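Local coordinates for hypothetical protein PH1948 (Pyrococcus horikoshii, PDB 1WY7) that binds S-adenosyl-L-homocysteine and is probably an S-adenosylmethionine-dependent methyltransferase acting on RNA, at residues F167-R172 with Y198-V203. Residues are numbered along the deposited sequence; the frame is centred on the assembly and turned at random.
Sequences FVVTHR and YRFSKV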
# COMPACT_ATOMS: atom_id res chain seq x y z
N PHE A 167 6.57 13.03 -11.51
CA PHE A 167 5.49 13.07 -10.51
C PHE A 167 5.77 14.09 -9.41
O PHE A 167 6.92 14.35 -9.05
CB PHE A 167 5.29 11.69 -9.87
CG PHE A 167 4.52 10.72 -10.73
CD1 PHE A 167 5.10 10.18 -11.88
CD2 PHE A 167 3.21 10.37 -10.41
CE1 PHE A 167 4.38 9.31 -12.71
CE2 PHE A 167 2.48 9.50 -11.23
CZ PHE A 167 3.06 8.98 -12.38
N VAL A 168 4.70 14.67 -8.89
CA VAL A 168 4.81 15.63 -7.81
C VAL A 168 3.96 15.20 -6.62
O VAL A 168 2.89 14.62 -6.79
CB VAL A 168 4.33 17.02 -8.23
CG1 VAL A 168 5.45 17.76 -8.90
CG2 VAL A 168 3.14 16.89 -9.15
N VAL A 169 4.46 15.48 -5.43
CA VAL A 169 3.75 15.15 -4.21
C VAL A 169 2.67 16.23 -4.01
O VAL A 169 2.99 17.42 -3.99
CB VAL A 169 4.71 15.17 -2.99
CG1 VAL A 169 3.93 15.02 -1.67
CG2 VAL A 169 5.72 14.05 -3.13
N THR A 170 1.41 15.81 -3.90
CA THR A 170 0.32 16.77 -3.68
C THR A 170 -0.10 16.77 -2.20
O THR A 170 -0.58 17.77 -1.68
CB THR A 170 -0.91 16.44 -4.55
OG1 THR A 170 -1.42 15.16 -4.17
CG2 THR A 170 -0.54 16.42 -6.02
N HIS A 171 0.08 15.62 -1.54
CA HIS A 171 -0.28 15.48 -0.13
C HIS A 171 0.71 14.60 0.58
O HIS A 171 1.27 13.67 -0.01
CB HIS A 171 -1.65 14.83 0.04
CG HIS A 171 -2.78 15.58 -0.59
ND1 HIS A 171 -2.96 15.65 -1.95
CD2 HIS A 171 -3.82 16.24 -0.03
CE1 HIS A 171 -4.07 16.32 -2.21
NE2 HIS A 171 -4.61 16.69 -1.06
N ARG A 172 0.95 14.89 1.84
CA ARG A 172 1.84 14.09 2.67
C ARG A 172 1.31 14.20 4.09
O ARG A 172 1.35 15.28 4.70
CB ARG A 172 3.29 14.60 2.62
CG ARG A 172 4.27 13.69 3.38
CD ARG A 172 5.66 14.31 3.57
NE ARG A 172 5.67 15.25 4.69
CZ ARG A 172 6.66 16.09 4.96
NH1 ARG A 172 6.57 16.91 6.01
NH2 ARG A 172 7.74 16.14 4.19
N TYR A 198 2.07 9.42 1.32
CA TYR A 198 2.17 10.31 0.18
C TYR A 198 1.11 10.09 -0.87
O TYR A 198 0.57 9.00 -1.02
CB TYR A 198 3.50 10.13 -0.57
CG TYR A 198 4.76 10.55 0.15
CD1 TYR A 198 5.39 9.69 1.06
CD2 TYR A 198 5.36 11.77 -0.13
CE1 TYR A 198 6.59 10.05 1.67
CE2 TYR A 198 6.57 12.14 0.48
CZ TYR A 198 7.17 11.28 1.37
OH TYR A 198 8.32 11.66 2.01
N ARG A 199 0.84 11.16 -1.62
CA ARG A 199 -0.06 11.11 -2.76
C ARG A 199 0.75 11.79 -3.86
O ARG A 199 1.10 12.96 -3.73
CB ARG A 199 -1.34 11.90 -2.54
CG ARG A 199 -2.19 11.83 -3.81
CD ARG A 199 -3.47 12.63 -3.73
NE ARG A 199 -4.25 12.43 -4.95
CZ ARG A 199 -4.14 13.18 -6.04
NH1 ARG A 199 -4.90 12.90 -7.10
NH2 ARG A 199 -3.30 14.21 -6.07
N PHE A 200 1.08 11.04 -4.90
CA PHE A 200 1.85 11.55 -6.03
C PHE A 200 0.89 11.71 -7.21
O PHE A 200 -0.02 10.91 -7.39
CB PHE A 200 2.94 10.55 -6.44
CG PHE A 200 3.91 10.19 -5.34
CD1 PHE A 200 5.03 10.97 -5.11
CD2 PHE A 200 3.73 9.04 -4.58
CE1 PHE A 200 5.97 10.59 -4.15
CE2 PHE A 200 4.66 8.66 -3.62
CZ PHE A 200 5.78 9.43 -3.41
N SER A 201 1.10 12.75 -8.02
CA SER A 201 0.26 13.00 -9.19
C SER A 201 1.19 13.27 -10.38
O SER A 201 2.16 14.02 -10.24
CB SER A 201 -0.64 14.21 -8.93
OG SER A 201 -1.53 14.42 -10.00
N LYS A 202 0.90 12.67 -11.53
CA LYS A 202 1.75 12.88 -12.71
C LYS A 202 1.69 14.32 -13.21
O LYS A 202 0.62 14.83 -13.54
CB LYS A 202 1.36 11.92 -13.84
CG LYS A 202 2.32 12.00 -15.03
CD LYS A 202 2.23 10.78 -15.93
CE LYS A 202 3.48 10.69 -16.81
NZ LYS A 202 3.51 9.46 -17.66
N VAL A 203 2.85 14.98 -13.27
CA VAL A 203 2.94 16.37 -13.72
C VAL A 203 2.16 16.60 -15.01
O VAL A 203 2.41 15.94 -16.02
CB VAL A 203 4.41 16.81 -13.91
CG1 VAL A 203 4.46 18.26 -14.36
CG2 VAL A 203 5.16 16.64 -12.59
O HOH W 1 8.65 14.96 1.84
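Arg199 grips Thr170 through an in-plane N-H of its guanidinium, NH2 lying 2.8 Å from Thr170 OG1. That hydroxyl also shares a hydrogen bond with His171: OG1 lies in the plane of the imidazole, at its edge, 2.7 Å from ND1. Arginine suits this place because its chain, extended from CG to NE, carries the guanidinium past the small threonine, while NH1 forms a salt bridge with Asp47 and NE bonds Tyr145 OH, fixing the group's rotation. Thr170 N donates to Arg199 O and Arg199 N to His171 O, so Thr170 and His171 both face Arg199, a classic beta bulge. Val168 and Ser201 then exchange a reciprocal pair of backbone bonds, N to O at 2.9 Å each.

On the other face of the sheet, a flat apolar ring suits buried Phe167: Lys202 CB sits over one face, 3.9 Å from the centroid, and Phe138 stacks with the ring. With an alanine in place of Phe167, Lys202 CB would probably lose the ring face it rests on and Phe138 its stacked neighbour, though Phe200 would still meet Phe138 edge-to-face. CG2 of Val169 touches two rings, Phe200 CE1 at 3.6 Å and Tyr198 CD2 at 3.8 Å, and Arg172 CG covers a face of Tyr198. Together these contacts build an antiparallel hairpin in which 167-179 is the outermost strand and 191-202 joins it to strand 143-149 in the seven-stranded, Rossmann-like methyltransferase sheet.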